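Local coordinates for universal stress protein (Pseudomonas aeruginosa UCBPP-PA14, PDB 7MQ5) that is of unknown function but belongs to the universal stress protein family, whose members are generally linked to survival under stress and in many cases bind ATP, at residues E20-I30 / L124-T133; A225-Q234 / N258-E268. One frame throughout, in Å; residues are numbered along the deposited sequence.

Interaction 1: E20-I30 / L124-T133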
loop_
_atom_site.group_PDB
_atom_site.type_symbol
_atom_site.label_atom_id
_atom_site.label_comp_id
_atom_site.label_asym_id
_atom_site.label_seq_id
_atom_site.Cartn_x
_atom_site.Cartn_y
_atom_site.Cartn_z
ATOM N N GLU A 20 6.883 -10.595 15.785
ATOM C CA GLU A 20 5.579 -10.335 15.132
ATOM C C GLU A 20 5.636 -10.935 13.728
ATOM O O GLU A 20 6.754 -11.125 13.197
ATOM C CB GLU A 20 5.246 -8.842 15.081
ATOM C CG GLU A 20 4.913 -8.240 16.442
ATOM C CD GLU A 20 4.382 -6.819 16.357
ATOM O OE1 GLU A 20 4.740 -6.126 15.388
ATOM O OE2 GLU A 20 3.581 -6.423 17.232
ATOM N N GLY A 21 4.470 -11.304 13.210
ATOM C CA GLY A 21 4.343 -11.829 11.845
ATOM C C GLY A 21 3.167 -11.159 11.182
ATOM O O GLY A 21 2.266 -11.867 10.726
ATOM N N LEU A 22 3.186 -9.830 11.107
ATOM C CA LEU A 22 1.975 -9.152 10.583
ATOM C C LEU A 22 1.852 -9.347 9.073
ATOM O O LEU A 22 0.719 -9.267 8.596
ATOM C CB LEU A 22 1.941 -7.667 10.973
ATOM C CG LEU A 22 1.230 -7.329 12.291
ATOM C CD1 LEU A 22 -0.237 -7.734 12.269
ATOM C CD2 LEU A 22 1.912 -7.971 13.468
ATOM N N ALA A 23 2.951 -9.531 8.333
ATOM C CA ALA A 23 2.781 -9.701 6.864
ATOM C C ALA A 23 1.878 -10.906 6.582
ATOM O O ALA A 23 0.923 -10.796 5.793
ATOM C CB ALA A 23 4.114 -9.823 6.173
ATOM N N LEU A 24 2.154 -12.028 7.235
ATOM C CA LEU A 24 1.320 -13.230 6.991
ATOM C C LEU A 24 -0.092 -13.031 7.551
ATOM O O LEU A 24 -1.039 -13.538 6.950
ATOM C CB LEU A 24 1.989 -14.460 7.604
ATOM C CG LEU A 24 1.280 -15.788 7.348
ATOM C CD1 LEU A 24 1.084 -16.057 5.853
ATOM C CD2 LEU A 24 2.070 -16.907 8.004
ATOM N N LYS A 25 -0.238 -12.328 8.679
ATOM C CA LYS A 25 -1.615 -12.110 9.211
ATOM C C LYS A 25 -2.441 -11.315 8.189
ATOM O O LYS A 25 -3.604 -11.692 7.929
ATOM C CB LYS A 25 -1.562 -11.421 10.577
ATOM C CG LYS A 25 -1.129 -12.332 11.718
ATOM C CD LYS A 25 -1.051 -11.644 13.059
ATOM C CE LYS A 25 -0.894 -12.624 14.202
ATOM N NZ LYS A 25 -2.087 -13.492 14.333
ATOM N N ARG A 26 -1.889 -10.234 7.638
ATOM C CA ARG A 26 -2.690 -9.473 6.645
ATOM C C ARG A 26 -2.967 -10.363 5.422
ATOM O O ARG A 26 -4.081 -10.303 4.882
ATOM C CB ARG A 26 -1.980 -8.214 6.145
ATOM C CG ARG A 26 -1.497 -7.246 7.205
ATOM C CD ARG A 26 -2.456 -6.972 8.317
ATOM N NE ARG A 26 -2.040 -5.799 9.055
ATOM C CZ ARG A 26 -2.493 -5.460 10.249
ATOM N NH1 ARG A 26 -2.091 -4.328 10.800
ATOM N NH2 ARG A 26 -3.321 -6.252 10.904
ATOM N N ALA A 27 -1.972 -11.150 4.989
ATOM C CA ALA A 27 -2.157 -12.014 3.801
ATOM C C ALA A 27 -3.287 -13.020 4.048
ATOM O O ALA A 27 -4.096 -13.257 3.133
ATOM C CB ALA A 27 -0.864 -12.717 3.482
ATOM N N GLN A 28 -3.337 -13.597 5.255
ATOM C CA GLN A 28 -4.408 -14.579 5.583
ATOM C C GLN A 28 -5.775 -13.885 5.570
ATOM O O GLN A 28 -6.752 -14.485 5.110
ATOM C CB GLN A 28 -4.161 -15.226 6.944
ATOM C CG GLN A 28 -3.046 -16.250 6.948
ATOM C CD GLN A 28 -2.781 -16.675 8.368
ATOM O OE1 GLN A 28 -2.165 -15.951 9.144
ATOM N NE2 GLN A 28 -3.310 -17.823 8.738
ATOM N N LEU A 29 -5.842 -12.656 6.070
ATOM C CA LEU A 29 -7.151 -11.962 6.093
ATOM C C LEU A 29 -7.612 -11.721 4.656
ATOM O O LEU A 29 -8.762 -12.049 4.324
ATOM C CB LEU A 29 -7.033 -10.647 6.857
ATOM C CG LEU A 29 -8.343 -9.881 7.010
ATOM C CD1 LEU A 29 -9.300 -10.624 7.921
ATOM C CD2 LEU A 29 -8.094 -8.480 7.541
ATOM N N ILE A 30 -6.718 -11.186 3.828
ATOM C CA ILE A 30 -7.078 -10.864 2.423
ATOM C C ILE A 30 -7.448 -12.152 1.676
ATOM O O ILE A 30 -8.540 -12.216 1.094
ATOM C CB ILE A 30 -5.917 -10.119 1.745
ATOM C CG1 ILE A 30 -5.656 -8.756 2.393
ATOM C CG2 ILE A 30 -6.167 -9.996 0.252
ATOM C CD1 ILE A 30 -4.291 -8.187 2.067
ATOM N N LEU A 124 2.106 -3.346 0.178
ATOM C CA LEU A 124 1.509 -3.098 1.502
ATOM C C LEU A 124 2.625 -3.190 2.536
ATOM O O LEU A 124 3.189 -4.267 2.745
ATOM C CB LEU A 124 0.430 -4.142 1.782
ATOM C CG LEU A 124 -0.199 -4.077 3.169
ATOM C CD1 LEU A 124 -0.904 -2.746 3.409
ATOM C CD2 LEU A 124 -1.153 -5.241 3.364
HETATM N N MSE A 125 2.973 -2.045 3.119
HETATM C CA MSE A 125 3.932 -1.966 4.205
HETATM C C MSE A 125 3.141 -1.981 5.504
HETATM O O MSE A 125 2.381 -1.046 5.758
HETATM C CB MSE A 125 4.717 -0.656 4.138
HETATM C CG MSE A 125 5.604 -0.511 2.926
HETATM SE SE MSE A 125 7.046 -1.832 2.870
HETATM C CE MSE A 125 7.813 -1.505 4.651
ATOM N N THR A 126 3.273 -3.047 6.297
ATOM C CA THR A 126 2.516 -3.104 7.542
ATOM C C THR A 126 3.296 -2.359 8.627
ATOM O O THR A 126 4.495 -2.621 8.792
ATOM C CB THR A 126 2.111 -4.536 7.925
ATOM O OG1 THR A 126 3.207 -5.278 8.467
ATOM C CG2 THR A 126 1.526 -5.307 6.762
ATOM N N LYS A 127 2.627 -1.443 9.330
ATOM C CA LYS A 127 3.313 -0.617 10.353
ATOM C C LYS A 127 2.655 -0.726 11.728
ATOM O O LYS A 127 3.229 -0.178 12.684
ATOM C CB LYS A 127 3.359 0.850 9.923
ATOM C CG LYS A 127 4.036 1.105 8.581
ATOM C CD LYS A 127 4.250 2.570 8.271
ATOM C CE LYS A 127 5.413 3.155 9.036
ATOM N NZ LYS A 127 5.575 4.606 8.777
ATOM N N THR A 128 1.496 -1.366 11.827
ATOM C CA THR A 128 0.797 -1.485 13.128
ATOM C C THR A 128 0.429 -2.948 13.353
ATOM O O THR A 128 0.252 -3.674 12.370
ATOM C CB THR A 128 -0.445 -0.583 13.191
ATOM O OG1 THR A 128 -1.030 -0.713 14.490
ATOM C CG2 THR A 128 -1.484 -0.907 12.136
ATOM N N ALA A 129 0.329 -3.351 14.614
ATOM C CA ALA A 129 -0.109 -4.726 14.945
ATOM C C ALA A 129 -1.625 -4.759 15.133
ATOM O O ALA A 129 -2.167 -5.863 15.313
ATOM C CB ALA A 129 0.589 -5.214 16.181
ATOM N N ARG A 130 -2.282 -3.602 15.095
ATOM C CA ARG A 130 -3.753 -3.597 15.275
ATOM C C ARG A 130 -4.411 -4.426 14.177
ATOM O O ARG A 130 -4.011 -4.354 13.020
ATOM C CB ARG A 130 -4.290 -2.170 15.225
ATOM C CG ARG A 130 -3.895 -1.313 16.417
ATOM C CD ARG A 130 -4.432 0.083 16.191
ATOM N NE ARG A 130 -3.627 0.809 15.213
ATOM C CZ ARG A 130 -4.100 1.685 14.326
ATOM N NH1 ARG A 130 -5.400 1.880 14.206
ATOM N NH2 ARG A 130 -3.269 2.310 13.514
ATOM N N PRO A 131 -5.459 -5.219 14.492
ATOM C CA PRO A 131 -6.171 -5.954 13.450
ATOM C C PRO A 131 -6.901 -4.990 12.501
ATOM O O PRO A 131 -7.315 -3.925 12.905
ATOM C CB PRO A 131 -7.175 -6.812 14.236
ATOM C CG PRO A 131 -7.356 -6.071 15.540
ATOM C CD PRO A 131 -6.000 -5.465 15.836
ATOM N N TRP A 132 -7.051 -5.385 11.246
ATOM C CA TRP A 132 -7.849 -4.554 10.309
ATOM C C TRP A 132 -9.343 -4.640 10.616
ATOM O O TRP A 132 -10.038 -3.658 10.369
ATOM C CB TRP A 132 -7.633 -5.043 8.886
ATOM C CG TRP A 132 -6.338 -4.632 8.278
ATOM C CD1 TRP A 132 -5.246 -4.089 8.893
ATOM C CD2 TRP A 132 -5.971 -4.840 6.910
ATOM N NE1 TRP A 132 -4.250 -3.884 7.977
ATOM C CE2 TRP A 132 -4.653 -4.361 6.762
ATOM C CE3 TRP A 132 -6.622 -5.390 5.802
ATOM C CZ2 TRP A 132 -3.987 -4.392 5.537
ATOM C CZ3 TRP A 132 -5.968 -5.410 4.592
ATOM C CH2 TRP A 132 -4.667 -4.927 4.469
ATOM N N THR A 133 -9.805 -5.813 11.055
ATOM C CA THR A 133 -11.257 -6.067 11.201
ATOM C C THR A 133 -11.897 -4.993 12.074
ATOM O O THR A 133 -11.424 -4.738 13.209
ATOM C CB THR A 133 -11.512 -7.497 11.678
ATOM O OG1 THR A 133 -10.990 -8.364 10.672
ATOM C CG2 THR A 133 -12.975 -7.805 11.904
#
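Ile30 and Leu29 press on the indole of Trp132 from the helix 22-30, and with Leu124 they make the apolar centre of this contact. CG1 of Ile30 lies 4.0 Å from CZ3 of Trp132, while its CD1 reaches over to CD2 of Leu124. Next to it in the chain, CD2 of Leu29 packs 3.7 Å from CB of Trp132; CG anti to the backbone N (chi1 -177°) carries the isopropyl end to that flank of the indole. At the N-terminal end of the helix, Leu22 sets its branched end over the backbone of Ala129, with CD2 4.1 Å from CB of Ala129.

The fold is Rossmann-like alpha/beta. Helix 22-34 follows the first strand, 9-13, and covers strands 9-13 and 92-96 as well as 123-126, near the middle of the sheet; the chain then leaves strand 123-126 and loops back across the helix toward the second half of the protein.

Arg26 spans from helix to loop. Its CG lies 3.6 Å from CG2 of Thr126, and the bend beyond it at chi2 (-44°) brings CD over the face of the five-membered ring of Trp132, a CH-pi contact of 3.9 Å to the ring centroid. The guanidinium, turned 37° from the indole plane, has Trp132 on one face and CD1 of Leu22 on the other. End-on, NH1 and NH2 both donate to the carbonyl O of Arg130, each at 2.9 Å, with the acceptor close to the guanidinium plane. NE of Arg26 and NE1 of Trp132 are two donors 3.1 Å apart; the carboxylate of Asp270 reconciles them, accepting from the indole and forming a salt bridge with Arg26. Farther out, OG1 of Thr128 closes an ST turn with the backbone N of Arg130.

Interaction 2: A225-Q234 / N258-E268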
loop_
_atom_site.group_PDB
_atom_site.type_symbol
_atom_site.label_atom_id
_atom_site.label_comp_id
_atom_site.label_asym_id
_atom_site.label_seq_id
_atom_site.Cartn_x
_atom_site.Cartn_y
_atom_site.Cartn_z
ATOM N N ALA A 225 -0.472 18.594 1.834
ATOM C CA ALA A 225 -0.929 17.179 1.880
ATOM C C ALA A 225 -0.007 16.338 2.768
ATOM O O ALA A 225 -0.496 15.389 3.423
ATOM C CB ALA A 225 -1.001 16.604 0.485
ATOM N N ASP A 226 1.275 16.687 2.805
ATOM C CA ASP A 226 2.266 15.920 3.606
ATOM C C ASP A 226 1.936 16.017 5.103
ATOM O O ASP A 226 2.412 15.168 5.870
ATOM C CB ASP A 226 3.704 16.368 3.330
ATOM C CG ASP A 226 4.008 17.809 3.704
ATOM O OD1 ASP A 226 3.158 18.665 3.446
ATOM O OD2 ASP A 226 5.105 18.061 4.239
ATOM N N VAL A 227 1.204 17.039 5.558
ATOM C CA VAL A 227 0.838 17.041 7.012
ATOM C C VAL A 227 -0.658 16.726 7.153
ATOM O O VAL A 227 -1.050 16.148 8.187
ATOM C CB VAL A 227 1.205 18.361 7.723
ATOM C CG1 VAL A 227 2.688 18.660 7.585
ATOM C CG2 VAL A 227 0.368 19.534 7.231
ATOM N N LEU A 228 -1.459 17.033 6.136
ATOM C CA LEU A 228 -2.922 16.803 6.280
ATOM C C LEU A 228 -3.249 15.307 6.252
ATOM O O LEU A 228 -4.123 14.887 7.035
ATOM C CB LEU A 228 -3.668 17.556 5.178
ATOM C CG LEU A 228 -3.636 19.078 5.296
ATOM C CD1 LEU A 228 -4.355 19.730 4.129
ATOM C CD2 LEU A 228 -4.236 19.534 6.616
ATOM N N ILE A 229 -2.558 14.530 5.419
ATOM C CA ILE A 229 -2.858 13.072 5.317
ATOM C C ILE A 229 -2.559 12.420 6.667
ATOM O O ILE A 229 -3.424 11.743 7.225
ATOM C CB ILE A 229 -2.169 12.417 4.109
ATOM C CG1 ILE A 229 -2.756 12.943 2.793
ATOM C CG2 ILE A 229 -2.241 10.900 4.207
ATOM C CD1 ILE A 229 -1.902 12.674 1.583
ATOM N N PRO A 230 -1.360 12.589 7.271
ATOM C CA PRO A 230 -1.129 11.991 8.585
ATOM C C PRO A 230 -2.060 12.534 9.686
ATOM O O PRO A 230 -2.427 11.796 10.587
ATOM C CB PRO A 230 0.349 12.294 8.870
ATOM C CG PRO A 230 0.958 12.486 7.502
ATOM C CD PRO A 230 -0.129 13.144 6.679
ATOM N N ARG A 231 -2.434 13.812 9.630
ATOM C CA ARG A 231 -3.343 14.310 10.701
ATOM C C ARG A 231 -4.676 13.563 10.643
ATOM O O ARG A 231 -5.235 13.207 11.699
ATOM C CB ARG A 231 -3.620 15.805 10.559
ATOM C CG ARG A 231 -2.449 16.686 10.937
ATOM C CD ARG A 231 -2.808 18.120 10.636
ATOM N NE ARG A 231 -1.690 19.020 10.798
ATOM C CZ ARG A 231 -1.748 20.318 10.485
ATOM N NH1 ARG A 231 -2.856 20.812 9.960
ATOM N NH2 ARG A 231 -0.705 21.106 10.661
ATOM N N THR A 232 -5.197 13.374 9.436
ATOM C CA THR A 232 -6.505 12.691 9.327
ATOM C C THR A 232 -6.354 11.234 9.753
ATOM O O THR A 232 -7.235 10.720 10.449
ATOM C CB THR A 232 -7.063 12.857 7.916
ATOM O OG1 THR A 232 -7.149 14.254 7.644
ATOM C CG2 THR A 232 -8.405 12.187 7.759
ATOM N N ALA A 233 -5.267 10.584 9.351
ATOM C CA ALA A 233 -5.058 9.184 9.762
ATOM C C ALA A 233 -5.014 9.091 11.283
ATOM O O ALA A 233 -5.617 8.172 11.855
ATOM C CB ALA A 233 -3.784 8.640 9.156
ATOM N N GLN A 234 -4.333 10.035 11.920
ATOM C CA GLN A 234 -4.196 9.982 13.393
ATOM C C GLN A 234 -5.559 10.246 14.053
ATOM O O GLN A 234 -5.932 9.524 14.995
ATOM C CB GLN A 234 -3.160 11.005 13.856
ATOM C CG GLN A 234 -2.883 10.924 15.345
ATOM C CD GLN A 234 -2.206 9.637 15.735
ATOM O OE1 GLN A 234 -2.701 8.890 16.577
ATOM N NE2 GLN A 234 -1.092 9.348 15.081
ATOM N N ASN A 258 7.463 14.044 -3.003
ATOM C CA ASN A 258 7.619 14.522 -1.608
ATOM C C ASN A 258 6.439 14.116 -0.723
ATOM O O ASN A 258 6.675 13.741 0.440
ATOM C CB ASN A 258 7.764 16.039 -1.531
ATOM C CG ASN A 258 8.012 16.512 -0.113
ATOM O OD1 ASN A 258 9.086 16.277 0.443
ATOM N ND2 ASN A 258 7.028 17.177 0.479
ATOM N N THR A 259 5.205 14.218 -1.217
ATOM C CA THR A 259 4.067 13.912 -0.310
ATOM C C THR A 259 4.176 12.467 0.171
ATOM O O THR A 259 4.109 12.230 1.388
ATOM C CB THR A 259 2.705 14.171 -0.969
ATOM O OG1 THR A 259 2.618 15.575 -1.220
ATOM C CG2 THR A 259 1.535 13.735 -0.114
ATOM N N ALA A 260 4.326 11.531 -0.758
ATOM C CA ALA A 260 4.381 10.115 -0.346
ATOM C C ALA A 260 5.623 9.855 0.513
ATOM O O ALA A 260 5.516 9.057 1.453
ATOM C CB ALA A 260 4.309 9.210 -1.557
ATOM N N GLU A 261 6.749 10.516 0.228
ATOM C CA GLU A 261 7.966 10.298 1.056
ATOM C C GLU A 261 7.674 10.673 2.513
ATOM O O GLU A 261 7.920 9.859 3.431
ATOM C CB GLU A 261 9.132 11.135 0.532
ATOM C CG GLU A 261 9.744 10.600 -0.747
ATOM C CD GLU A 261 10.900 11.432 -1.272
ATOM O OE1 GLU A 261 11.112 12.547 -0.754
ATOM O OE2 GLU A 261 11.589 10.961 -2.190
ATOM N N VAL A 262 7.126 11.864 2.720
ATOM C CA VAL A 262 6.861 12.325 4.110
ATOM C C VAL A 262 5.784 11.449 4.759
ATOM O O VAL A 262 5.974 11.014 5.901
ATOM C CB VAL A 262 6.467 13.812 4.126
ATOM C CG1 VAL A 262 6.050 14.258 5.520
ATOM C CG2 VAL A 262 7.589 14.694 3.591
ATOM N N VAL A 263 4.681 11.197 4.061
ATOM C CA VAL A 263 3.570 10.404 4.657
ATOM C C VAL A 263 4.061 8.995 5.044
ATOM O O VAL A 263 3.737 8.514 6.143
ATOM C CB VAL A 263 2.383 10.393 3.672
ATOM C CG1 VAL A 263 1.301 9.406 4.057
ATOM C CG2 VAL A 263 1.826 11.795 3.491
ATOM N N LEU A 264 4.815 8.337 4.172
ATOM C CA LEU A 264 5.261 6.950 4.465
ATOM C C LEU A 264 6.166 6.890 5.695
ATOM O O LEU A 264 6.156 5.859 6.375
ATOM C CB LEU A 264 5.972 6.388 3.230
ATOM C CG LEU A 264 5.054 5.654 2.259
ATOM C CD1 LEU A 264 5.630 5.616 0.846
ATOM C CD2 LEU A 264 4.746 4.261 2.786
ATOM N N ASP A 265 6.914 7.958 5.957
ATOM C CA ASP A 265 7.842 8.019 7.115
ATOM C C ASP A 265 7.135 8.550 8.369
ATOM O O ASP A 265 7.809 8.630 9.403
ATOM C CB ASP A 265 9.051 8.907 6.802
ATOM C CG ASP A 265 10.239 8.196 6.166
ATOM O OD1 ASP A 265 10.201 6.946 6.032
ATOM O OD2 ASP A 265 11.204 8.900 5.811
ATOM N N THR A 266 5.837 8.874 8.284
ATOM C CA THR A 266 5.099 9.506 9.414
ATOM C C THR A 266 3.911 8.645 9.859
ATOM O O THR A 266 3.620 8.590 11.051
ATOM C CB THR A 266 4.586 10.907 9.023
ATOM O OG1 THR A 266 5.696 11.676 8.560
ATOM C CG2 THR A 266 3.893 11.641 10.150
ATOM N N LEU A 267 3.222 8.018 8.920
ATOM C CA LEU A 267 1.999 7.265 9.281
ATOM C C LEU A 267 2.316 6.142 10.261
ATOM O O LEU A 267 3.388 5.497 10.146
ATOM C CB LEU A 267 1.379 6.674 8.017
ATOM C CG LEU A 267 0.687 7.669 7.084
ATOM C CD1 LEU A 267 0.356 6.983 5.771
ATOM C CD2 LEU A 267 -0.575 8.248 7.709
ATOM N N GLU A 268 1.360 5.892 11.151
ATOM C CA GLU A 268 1.414 4.762 12.108
ATOM C C GLU A 268 0.501 3.638 11.606
ATOM O O GLU A 268 0.582 2.536 12.150
ATOM C CB GLU A 268 1.035 5.244 13.506
ATOM C CG GLU A 268 2.014 6.277 14.053
ATOM C CD GLU A 268 1.775 6.769 15.471
ATOM O OE1 GLU A 268 0.608 6.829 15.898
ATOM O OE2 GLU A 268 2.773 7.067 16.157
HETATM O O HOH W 1 7.451 18.398 3.236
HETATM O O HOH W 2 -1.086 7.602 18.335
#
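Two neighbouring helices on one face of the sheet pack here mainly through aliphatic side chains, 225-234 against 258-264, with a polar link at each end. Their axes come within 8.6 Å and run 38° apart, and the CA atoms of Asp226 and Thr259 are only 4.8 Å from each other.

Val263 is wedged between Ile229 and Pro230: its CG1 meets CG2 of Ile229 at 3.8 Å, and its CG2 faces CD of the proline. Pro230 has no N-H to give to the preceding turn, and helix 225-234 kinks there; CB of its ring rests against CG2 of Thr266. Leu267, just past the helix, sends CD2 to within 3.5 Å of CB of Ala233.

At one end CB of Asp226 touches CG1 of Val262, while a water donates to OD2 of Asp226 and accepts from ND2 of Asn258. At the other, NE2 of Gln234 gives a nearly straight bond of 3.1 Å (170°) to OE1 of Glu268. That OE1 lies close to the amide plane of Gln234, whereas NE2 reaches the carboxylate from above its plane, the two planes being 80° apart. A second water, donating to OE1 of both residues, closes this bridge.

Beneath the pair, Ile229 rests on strands 171-178 and 136-141, Ala233 and Leu267 meet at Thr241 of strand 240-244, and Ala260 and Leu264 cover Ile243 of that strand.

From the N terminus, interaction 1 comes first: it brings the loop after strand 123-126 back to helix 22-34, closing a loop over most of the first half of the chain. Interaction 2 opens and closes later, joining helices 225-236 and 258-264 on either side of strand 240-244 in the sequence. The two are in series, neither nested nor crossed, with centres about 20 Å apart. They meet nonetheless at Lys127, whose NZ probably donates to O of Leu264 and O of Leu267, while Thr128 packs on Glu268. Strands 123-126 and 270-274, antiparallel neighbours in the shared sheet, join the two halves beside this junction.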